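Local coordinates for putative protease (Parabacteroides distasonis ATCC 8503, PDB 3KD4), which is of unproven function but is thought to be an exported protease, a hydrolase that would cleave peptide bonds, at residues A[143-148]-A[201-206]; A[246-251]-A[330-335]; A[457-462]-A[466-471]. All blocks are in the same frame, centred on the assembly; numbering follows the deposited sequence. Where two conformers were deposited one is given.

Contact 1 (A[143-148]-A[201-206])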
loop_
_atom_site.group_PDB
_atom_site.type_symbol
_atom_site.label_atom_id
_atom_site.label_comp_id
_atom_site.label_asym_id
_atom_site.label_seq_id
_atom_site.Cartn_x
_atom_site.Cartn_y
_atom_site.Cartn_z
ATOM N N CYS A 143 4.270 -8.541 -23.713
ATOM C CA CYS A 143 5.095 -7.817 -22.796
ATOM C C CYS A 143 6.502 -8.448 -22.835
ATOM O O CYS A 143 6.655 -9.638 -22.522
ATOM C CB CYS A 143 4.505 -7.879 -21.390
ATOM S SG CYS A 143 5.530 -7.039 -20.187
ATOM N N LYS A 144 7.484 -7.654 -23.258
ATOM C CA LYS A 144 8.898 -8.052 -23.294
ATOM C C LYS A 144 9.657 -7.274 -22.272
ATOM O O LYS A 144 9.492 -6.052 -22.179
ATOM C CB LYS A 144 9.507 -7.819 -24.686
ATOM C CG LYS A 144 8.906 -8.793 -25.732
ATOM C CD LYS A 144 9.462 -8.625 -27.151
ATOM C CE LYS A 144 9.006 -9.811 -28.052
ATOM N NZ LYS A 144 9.635 -11.183 -27.693
ATOM N N VAL A 145 10.410 -7.979 -21.440
ATOM C CA VAL A 145 11.228 -7.340 -20.401
ATOM C C VAL A 145 12.622 -7.892 -20.494
ATOM O O VAL A 145 12.827 -9.103 -20.787
ATOM C CB VAL A 145 10.648 -7.494 -18.959
ATOM C CG1 VAL A 145 9.376 -6.652 -18.840
ATOM C CG2 VAL A 145 10.347 -8.991 -18.583
ATOM N N SER A 146 13.590 -7.005 -20.269
ATOM C CA SER A 146 14.989 -7.305 -20.509
ATOM C C SER A 146 15.847 -6.649 -19.450
ATOM O O SER A 146 15.608 -5.496 -19.091
ATOM C CB SER A 146 15.363 -6.694 -21.874
ATOM O OG SER A 146 16.693 -6.870 -22.150
ATOM N N ILE A 147 16.841 -7.365 -18.942
ATOM C CA ILE A 147 17.811 -6.777 -17.982
ATOM C C ILE A 147 19.213 -7.031 -18.507
ATOM O O ILE A 147 19.493 -8.151 -18.903
ATOM C CB ILE A 147 17.687 -7.412 -16.601
ATOM C CG1 ILE A 147 16.282 -7.201 -16.014
ATOM C CG2 ILE A 147 18.767 -6.837 -15.610
ATOM C CD1 ILE A 147 15.987 -8.191 -14.781
ATOM N N SER A 148 20.056 -6.000 -18.590
ATOM C CA SER A 148 21.445 -6.146 -19.052
ATOM C C SER A 148 22.359 -5.568 -18.025
ATOM O O SER A 148 22.121 -4.450 -17.569
ATOM C CB SER A 148 21.673 -5.403 -20.362
ATOM O OG SER A 148 20.768 -5.851 -21.322
ATOM N N PRO A 201 1.669 -10.688 -12.699
ATOM C CA PRO A 201 3.097 -10.824 -13.049
ATOM C C PRO A 201 3.931 -9.620 -12.641
ATOM O O PRO A 201 3.530 -8.476 -12.868
ATOM C CB PRO A 201 3.097 -11.058 -14.572
ATOM C CG PRO A 201 1.718 -11.147 -14.989
ATOM C CD PRO A 201 0.782 -10.920 -13.848
ATOM N N HIS A 202 5.050 -9.885 -11.975
ATOM C CA HIS A 202 5.968 -8.868 -11.541
ATOM C C HIS A 202 7.381 -9.367 -11.809
ATOM O O HIS A 202 7.706 -10.525 -11.483
ATOM C CB HIS A 202 5.909 -8.655 -10.025
ATOM C CG HIS A 202 4.882 -7.690 -9.571
ATOM N ND1 HIS A 202 3.538 -8.005 -9.531
ATOM C CD2 HIS A 202 4.999 -6.449 -9.032
ATOM C CE1 HIS A 202 2.865 -6.977 -9.034
ATOM N NE2 HIS A 202 3.727 -6.019 -8.729
ATOM N N LEU A 203 8.232 -8.479 -12.314
ATOM C CA LEU A 203 9.657 -8.778 -12.475
ATOM C C LEU A 203 10.375 -8.166 -11.274
ATOM O O LEU A 203 10.240 -6.956 -11.008
ATOM C CB LEU A 203 10.175 -8.188 -13.782
ATOM C CG LEU A 203 11.676 -8.333 -14.058
ATOM C CD1 LEU A 203 12.005 -9.843 -14.240
ATOM C CD2 LEU A 203 12.092 -7.488 -15.258
ATOM N N VAL A 204 11.134 -8.989 -10.555
ATOM C CA VAL A 204 11.936 -8.546 -9.412
ATOM C C VAL A 204 13.365 -8.981 -9.661
ATOM O O VAL A 204 13.623 -10.130 -10.023
ATOM C CB VAL A 204 11.402 -9.122 -8.083
ATOM C CG1 VAL A 204 12.249 -8.644 -6.852
ATOM C CG2 VAL A 204 9.908 -8.784 -7.951
ATOM N N ALA A 205 14.289 -8.043 -9.488
ATOM C CA ALA A 205 15.687 -8.290 -9.814
ATOM C C ALA A 205 16.579 -7.321 -9.082
ATOM O O ALA A 205 16.184 -6.171 -8.751
ATOM C CB ALA A 205 15.944 -8.207 -11.370
ATOM N N SER A 206 17.815 -7.769 -8.870
ATOM C CA SER A 206 18.791 -7.017 -8.102
ATOM C C SER A 206 20.206 -7.382 -8.485
ATOM O O SER A 206 20.500 -8.558 -8.709
ATOM C CB SER A 206 18.591 -7.326 -6.608
ATOM O OG SER A 206 19.593 -6.766 -5.798
#
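Val145 and Ile147 on strand 143-148 face Leu203 and Ala205 on strand 202-206, the two strands running parallel, 1° apart in direction, with their axes 9.8 Å from each other. That spacing is too wide for backbone pairing, and what it shows is two beta sheets stacked face to face, as in a beta sandwich. Strand 140-150 belongs to the large mixed sheet, where Val145 pairs through its backbone with Trp179; strand 202-206 is the middle strand of a small antiparallel sheet, flanked by 129-133 and 156-160. Between these two strands the gap is bridged by alternate side chains.

Leu203 and Ile147 share most of the bridging. The CB of Leu203 already points to the other layer; with CG anti to the backbone N (chi1 176°) and chi2 near 66°, CD2 comes between Val145 and Ile147. On Val145, CD2 meets both the branch point and a methyl, lying 4.0 Å from Val145 CB. On Ile147, it meets the end of the chain, 4.0 Å from CD1, and in both pairs the side chains reach tip to tip. Where leucine gives way to alanine, the opposing isoleucine makes up the length. Leu134 and Trp179 close in on Val145, while Ile130 and Cys157 border Ile147, keeping the interface apolar and buried. The packing is tightest at the short side chain: Ile147 CD1 comes within 3.4 Å of Ala205 CB, closer than carbon atoms usually settle.

Contact 2 (A[246-251]-A[330-335]); sequences EKVNII and VKATVD
Val248, on helix 244-258, presses one methyl onto the sheet strand 327-334, where Val334 and Ala332 receive it. This is helix-on-sheet packing in miniature: a single helical side chain set against two residues that alternate along a strand and therefore point to the same face. The nearest CA atoms, those of Val248 and Ala332, are 7.9 Å apart, so side chains must fill the space.

The tight half lies at Val334. Val248 CG2 and Val334 CG2 are only 3.4 Å apart, less than a usual methyl-to-methyl distance, and the two side chains cross obliquely. With CG1 anti to the backbone N in both valines (chi1 172° and 171°), CG2 is left beside the N, and these are the methyls that meet. The second half is slack by comparison: the same Val248 CG2 stands 4.5 Å from Ala332 CB, a bare touch. Ile303 helps here, lying against both Val248 and Ala332, and Gln339 and Leu341 of the adjoining strand 337-341 also border Val248.

Polar groups are kept to the flanks. Across the strand, the side chain of Thr333 leaves the sheet on the other face and hydrogen-bonds Asp338, while at the exposed end of the segment the backbone N of Asp335 is held by Glu244, near the start of the helix. Lys247 sends its amine to the carbonyl of Ala301. Strand 327-334 follows helix 287-300 and strand 305-312, an order of elements consistent with a transglutaminase-like core. With nothing but methyl groups meeting across its buried centre, this contact holds by shape and by exclusion of water, and direction-giving polar bonds come from its surroundings.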
loop_
_atom_site.group_PDB
_atom_site.type_symbol
_atom_site.label_atom_id
_atom_site.label_comp_id
_atom_site.label_asym_id
_atom_site.label_seq_id
_atom_site.Cartn_x
_atom_site.Cartn_y
_atom_site.Cartn_z
ATOM N N GLU A 246 7.443 4.896 28.774
ATOM C CA GLU A 246 7.178 6.323 28.764
ATOM C C GLU A 246 8.156 6.968 27.779
ATOM O O GLU A 246 7.789 7.839 27.028
ATOM C CB GLU A 246 7.344 6.924 30.177
ATOM C CG GLU A 246 7.095 8.420 30.199
ATOM C CD GLU A 246 7.240 9.055 31.576
ATOM O OE1 GLU A 246 7.118 8.337 32.599
ATOM O OE2 GLU A 246 7.490 10.283 31.622
ATOM N N LYS A 247 9.402 6.510 27.792
ATOM C CA LYS A 247 10.405 7.043 26.888
ATOM C C LYS A 247 10.034 6.833 25.428
ATOM O O LYS A 247 10.177 7.754 24.609
ATOM C CB LYS A 247 11.757 6.420 27.159
ATOM C CG LYS A 247 12.339 6.720 28.509
ATOM C CD LYS A 247 13.692 6.078 28.563
ATOM C CE LYS A 247 14.461 6.395 29.812
ATOM N NZ LYS A 247 15.817 5.774 29.648
ATOM N N VAL A 248 9.566 5.633 25.093
ATOM C CA VAL A 248 9.110 5.353 23.724
ATOM C C VAL A 248 7.962 6.310 23.376
ATOM O O VAL A 248 7.945 6.932 22.307
ATOM C CB VAL A 248 8.665 3.857 23.526
ATOM C CG1 VAL A 248 8.002 3.656 22.134
ATOM C CG2 VAL A 248 9.850 2.887 23.747
ATOM N N ASN A 249 7.012 6.456 24.285
ATOM C CA ASN A 249 5.856 7.321 24.015
ATOM C C ASN A 249 6.244 8.764 23.772
ATOM O O ASN A 249 5.724 9.399 22.870
ATOM C CB ASN A 249 4.864 7.257 25.164
ATOM C CG ASN A 249 4.337 5.852 25.408
ATOM O OD1 ASN A 249 4.407 4.973 24.530
ATOM N ND2 ASN A 249 3.790 5.640 26.603
ATOM N N ILE A 250 7.167 9.267 24.576
ATOM C CA ILE A 250 7.636 10.640 24.431
ATOM C C ILE A 250 8.262 10.838 23.038
ATOM O O ILE A 250 7.901 11.774 22.307
ATOM C CB ILE A 250 8.633 11.005 25.559
ATOM C CG1 ILE A 250 7.887 11.149 26.902
ATOM C CG2 ILE A 250 9.377 12.310 25.220
ATOM C CD1 ILE A 250 8.799 11.244 28.161
ATOM N N ILE A 251 9.127 9.910 22.632
ATOM C CA ILE A 251 9.840 10.037 21.366
ATOM C C ILE A 251 8.865 9.897 20.184
ATOM O O ILE A 251 8.806 10.755 19.300
ATOM C CB ILE A 251 11.003 9.029 21.252
ATOM C CG1 ILE A 251 12.044 9.249 22.369
ATOM C CG2 ILE A 251 11.658 9.093 19.836
ATOM C CD1 ILE A 251 12.746 10.587 22.344
ATOM N N VAL A 330 9.715 0.439 12.744
ATOM C CA VAL A 330 10.779 0.433 13.706
ATOM C C VAL A 330 10.392 -0.557 14.799
ATOM O O VAL A 330 9.252 -0.571 15.272
ATOM C CB VAL A 330 11.012 1.840 14.265
ATOM C CG1 VAL A 330 12.076 1.853 15.399
ATOM C CG2 VAL A 330 11.419 2.787 13.123
ATOM N N LYS A 331 11.348 -1.396 15.171
ATOM C CA LYS A 331 11.224 -2.308 16.291
ATOM C C LYS A 331 11.868 -1.628 17.509
ATOM O O LYS A 331 12.992 -1.136 17.402
ATOM C CB LYS A 331 11.992 -3.592 15.924
ATOM C CG LYS A 331 12.321 -4.542 17.016
ATOM C CD LYS A 331 12.936 -5.838 16.430
ATOM C CE LYS A 331 14.382 -5.723 15.943
ATOM N NZ LYS A 331 15.405 -6.078 16.967
ATOM N N ALA A 332 11.166 -1.606 18.648
ATOM C CA ALA A 332 11.705 -1.072 19.915
ATOM C C ALA A 332 11.598 -2.138 21.000
ATOM O O ALA A 332 10.539 -2.712 21.211
ATOM C CB ALA A 332 10.969 0.175 20.351
ATOM N N THR A 333 12.702 -2.410 21.677
ATOM C CA THR A 333 12.695 -3.407 22.753
ATOM C C THR A 333 12.491 -2.690 24.082
ATOM O O THR A 333 13.345 -1.912 24.487
ATOM C CB THR A 333 13.993 -4.177 22.788
ATOM O OG1 THR A 333 14.216 -4.719 21.489
ATOM C CG2 THR A 333 13.938 -5.319 23.832
ATOM N N VAL A 334 11.347 -2.929 24.712
ATOM C CA VAL A 334 10.932 -2.227 25.919
ATOM C C VAL A 334 10.836 -3.263 27.049
ATOM O O VAL A 334 9.984 -4.164 26.995
ATOM C CB VAL A 334 9.578 -1.536 25.681
ATOM C CG1 VAL A 334 8.994 -0.963 26.982
ATOM C CG2 VAL A 334 9.709 -0.455 24.551
ATOM N N ASP A 335 11.731 -3.176 28.035
ATOM C CA ASP A 335 11.774 -4.185 29.119
ATOM C C ASP A 335 11.795 -5.619 28.537
ATOM O O ASP A 335 11.009 -6.481 28.923
ATOM C CB ASP A 335 10.580 -4.023 30.071
ATOM C CG ASP A 335 10.410 -2.613 30.562
ATOM O OD1 ASP A 335 11.435 -1.945 30.876
ATOM O OD2 ASP A 335 9.240 -2.166 30.659
#

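Contact 3 (A[457-462]-A[466-471]); sequences RTITPR and IEVVRT
Glu467 and Ile466, with Arg457 on the partner strand, give up the most surface as strands 457-462 and 466-471 pair antiparallel. The backbone of Glu467 is gripped twice by Thr460, its N lying 2.9 Å from Thr460 O in a nearly straight bond (173°) that arrives well above the carbonyl plane. Its O takes the return bond from Thr460 N and a further one from a water that accepts from Thr458 OG1 and, in one of two conformers, Thr460 OG1.

Glu467 rises on the face it shares with Thr458, Thr460 and Val469. CG anti to the backbone N (chi1 -179°) carries the carboxylate up beside Thr460, where the extended arm of Arg462 crosses it. Glu467 OE1 lies at the guanidinium edge, 3.3 Å from Arg462 NH2, in a salt bridge whose two hydrogen bonds, from NE and NH2, are both weak; the two planes stand 83° apart. With an alanine here, the guanidinium of Arg462 would probably lose its acid mate and be left to swing.

The other face turns Ile459, Ile466 and Val468 inward, between the stems of Arg457 and Arg470 at one end and exposed Pro461 at the other. Ile466 CG2 meets Ile459 CG2 at 3.6 Å, under Leu502 and Phe504 of strand 501-505. Arg457 CG passes 4.1 Å from Val468 CG1 before its chain bends and NH1 binds the carbonyl of Asn499. One mainly polar face with its water and one mainly apolar make this an amphipathic antiparallel hairpin, the last two strands of a meander that begins with strand 446-450.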
loop_
_atom_site.group_PDB
_atom_site.type_symbol
_atom_site.label_atom_id
_atom_site.label_comp_id
_atom_site.label_asym_id
_atom_site.label_seq_id
_atom_site.Cartn_x
_atom_site.Cartn_y
_atom_site.Cartn_z
ATOM N N ARG A 457 -26.260 -10.785 18.525
ATOM C CA ARG A 457 -27.017 -9.681 19.079
ATOM C C ARG A 457 -27.853 -10.216 20.238
ATOM O O ARG A 457 -28.580 -11.212 20.088
ATOM C CB ARG A 457 -27.936 -9.075 18.026
ATOM C CG ARG A 457 -28.657 -7.858 18.509
ATOM C CD ARG A 457 -29.632 -7.366 17.473
ATOM N NE ARG A 457 -30.886 -8.104 17.500
ATOM C CZ ARG A 457 -31.938 -7.830 16.734
ATOM N NH1 ARG A 457 -31.886 -6.843 15.845
ATOM N NH2 ARG A 457 -33.065 -8.528 16.869
ATOM N N THR A 458 -27.730 -9.578 21.394
ATOM C CA THR A 458 -28.586 -9.931 22.514
ATOM C C THR A 458 -29.351 -8.682 22.895
ATOM O O THR A 458 -28.829 -7.574 22.794
ATOM C CB THR A 458 -27.787 -10.402 23.725
ATOM O OG1 THR A 458 -26.942 -9.333 24.132
ATOM C CG2 THR A 458 -26.942 -11.588 23.398
ATOM N N ILE A 459 -30.597 -8.858 23.328
ATOM C CA ILE A 459 -31.453 -7.733 23.701
ATOM C C ILE A 459 -32.022 -8.106 25.069
ATOM O O ILE A 459 -32.682 -9.160 25.209
ATOM C CB ILE A 459 -32.587 -7.513 22.708
ATOM C CG1 ILE A 459 -32.040 -7.161 21.310
ATOM C CG2 ILE A 459 -33.528 -6.436 23.240
ATOM C CD1 ILE A 459 -33.148 -7.062 20.206
ATOM N N THR A 460 -31.728 -7.276 26.066
ATOM C CA THR A 460 -32.082 -7.594 27.439
ATOM C C THR A 460 -32.697 -6.390 28.152
ATOM O O THR A 460 -32.015 -5.415 28.468
ATOM C CB THR A 460 -30.870 -8.072 28.222
ATOM O OG1 THR A 460 -29.919 -7.013 28.294
ATOM C CG2 THR A 460 -30.233 -9.279 27.548
ATOM N N PRO A 461 -34.016 -6.454 28.381
ATOM C CA PRO A 461 -34.647 -5.386 29.162
ATOM C C PRO A 461 -34.066 -5.367 30.572
ATOM O O PRO A 461 -33.847 -6.430 31.148
ATOM C CB PRO A 461 -36.123 -5.792 29.190
ATOM C CG PRO A 461 -36.304 -6.560 27.943
ATOM C CD PRO A 461 -35.015 -7.348 27.781
ATOM N N ARG A 462 -33.777 -4.171 31.082
ATOM C CA ARG A 462 -33.253 -3.989 32.441
ATOM C C ARG A 462 -33.869 -2.752 33.088
ATOM O O ARG A 462 -33.399 -1.632 32.854
ATOM C CB ARG A 462 -31.745 -3.796 32.422
ATOM C CG ARG A 462 -30.975 -4.951 31.872
ATOM C CD ARG A 462 -29.510 -4.764 32.134
ATOM N NE ARG A 462 -28.738 -5.807 31.477
ATOM C CZ ARG A 462 -28.664 -7.075 31.887
ATOM N NH1 ARG A 462 -29.324 -7.498 32.967
ATOM N NH2 ARG A 462 -27.922 -7.937 31.196
ATOM N N ILE A 466 -33.288 -0.869 28.009
ATOM C CA ILE A 466 -33.023 -2.099 27.284
ATOM C C ILE A 466 -31.565 -2.045 26.844
ATOM O O ILE A 466 -31.116 -1.045 26.268
ATOM C CB ILE A 466 -33.902 -2.232 26.050
ATOM C CG1 ILE A 466 -35.378 -2.231 26.459
ATOM C CG2 ILE A 466 -33.513 -3.492 25.232
ATOM C CD1 ILE A 466 -36.290 -1.756 25.308
ATOM N N GLU A 467 -30.841 -3.119 27.148
ATOM C CA GLU A 467 -29.468 -3.244 26.751
ATOM C C GLU A 467 -29.350 -4.100 25.514
ATOM O O GLU A 467 -29.751 -5.262 25.521
ATOM C CB GLU A 467 -28.668 -3.895 27.861
ATOM C CG GLU A 467 -27.201 -4.036 27.504
ATOM C CD GLU A 467 -26.481 -5.017 28.397
ATOM O OE1 GLU A 467 -26.973 -6.182 28.534
ATOM O OE2 GLU A 467 -25.411 -4.634 28.919
ATOM N N VAL A 468 -28.739 -3.551 24.471
ATOM C CA VAL A 468 -28.504 -4.322 23.270
ATOM C C VAL A 468 -27.010 -4.512 23.105
ATOM O O VAL A 468 -26.296 -3.522 23.015
ATOM C CB VAL A 468 -29.078 -3.598 22.039
ATOM C CG1 VAL A 468 -28.843 -4.448 20.766
ATOM C CG2 VAL A 468 -30.554 -3.304 22.239
ATOM N N VAL A 469 -26.530 -5.759 23.053
ATOM C CA VAL A 469 -25.090 -6.001 22.805
ATOM C C VAL A 469 -24.887 -6.650 21.424
ATOM O O VAL A 469 -25.445 -7.702 21.137
ATOM C CB VAL A 469 -24.430 -6.865 23.910
ATOM C CG1 VAL A 469 -22.922 -7.050 23.649
ATOM C CG2 VAL A 469 -24.675 -6.267 25.303
ATOM N N ARG A 470 -24.108 -6.000 20.571
ATOM C CA ARG A 470 -23.724 -6.578 19.283
ATOM C C ARG A 470 -22.247 -6.932 19.315
ATOM O O ARG A 470 -21.444 -6.104 19.727
ATOM C CB ARG A 470 -23.983 -5.585 18.147
ATOM C CG ARG A 470 -25.413 -5.022 18.104
ATOM C CD ARG A 470 -25.590 -4.195 16.866
ATOM N NE ARG A 470 -25.681 -5.086 15.716
ATOM C CZ ARG A 470 -25.162 -4.854 14.519
ATOM N NH1 ARG A 470 -24.454 -3.766 14.277
ATOM N NH2 ARG A 470 -25.350 -5.743 13.562
ATOM N N THR A 471 -21.909 -8.151 18.887
ATOM C CA THR A 471 -20.532 -8.603 18.742
ATOM C C THR A 471 -20.244 -9.167 17.342
ATOM O O THR A 471 -21.142 -9.743 16.673
ATOM C CB THR A 471 -20.175 -9.697 19.782
ATOM O OG1 THR A 471 -20.786 -10.935 19.400
ATOM C CG2 THR A 471 -20.677 -9.303 21.177
HETATM O O HOH W 1 -28.285 -7.653 25.917
#

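From the N terminus, the three contacts come strictly in series: each closes before the next opens, so none nests in or crosses another. Contact 1 closes a 52-residue excursion through strands 156-160, 167-171 and 174-184, locking the large N-terminal sheet onto a three-stranded one. Contact 2 closes the longest loop, 78 residues, bringing strand 327-334 of the five-stranded antiparallel sheet back against the earlier helix 244-258, after helix 287-300 and strand 305-312. Contact 3 spans just three residues, a local turn within the C-terminal sheet. The centres of contacts 1 and 3 lie about 57 Å apart, on opposite sides of the chain's centre.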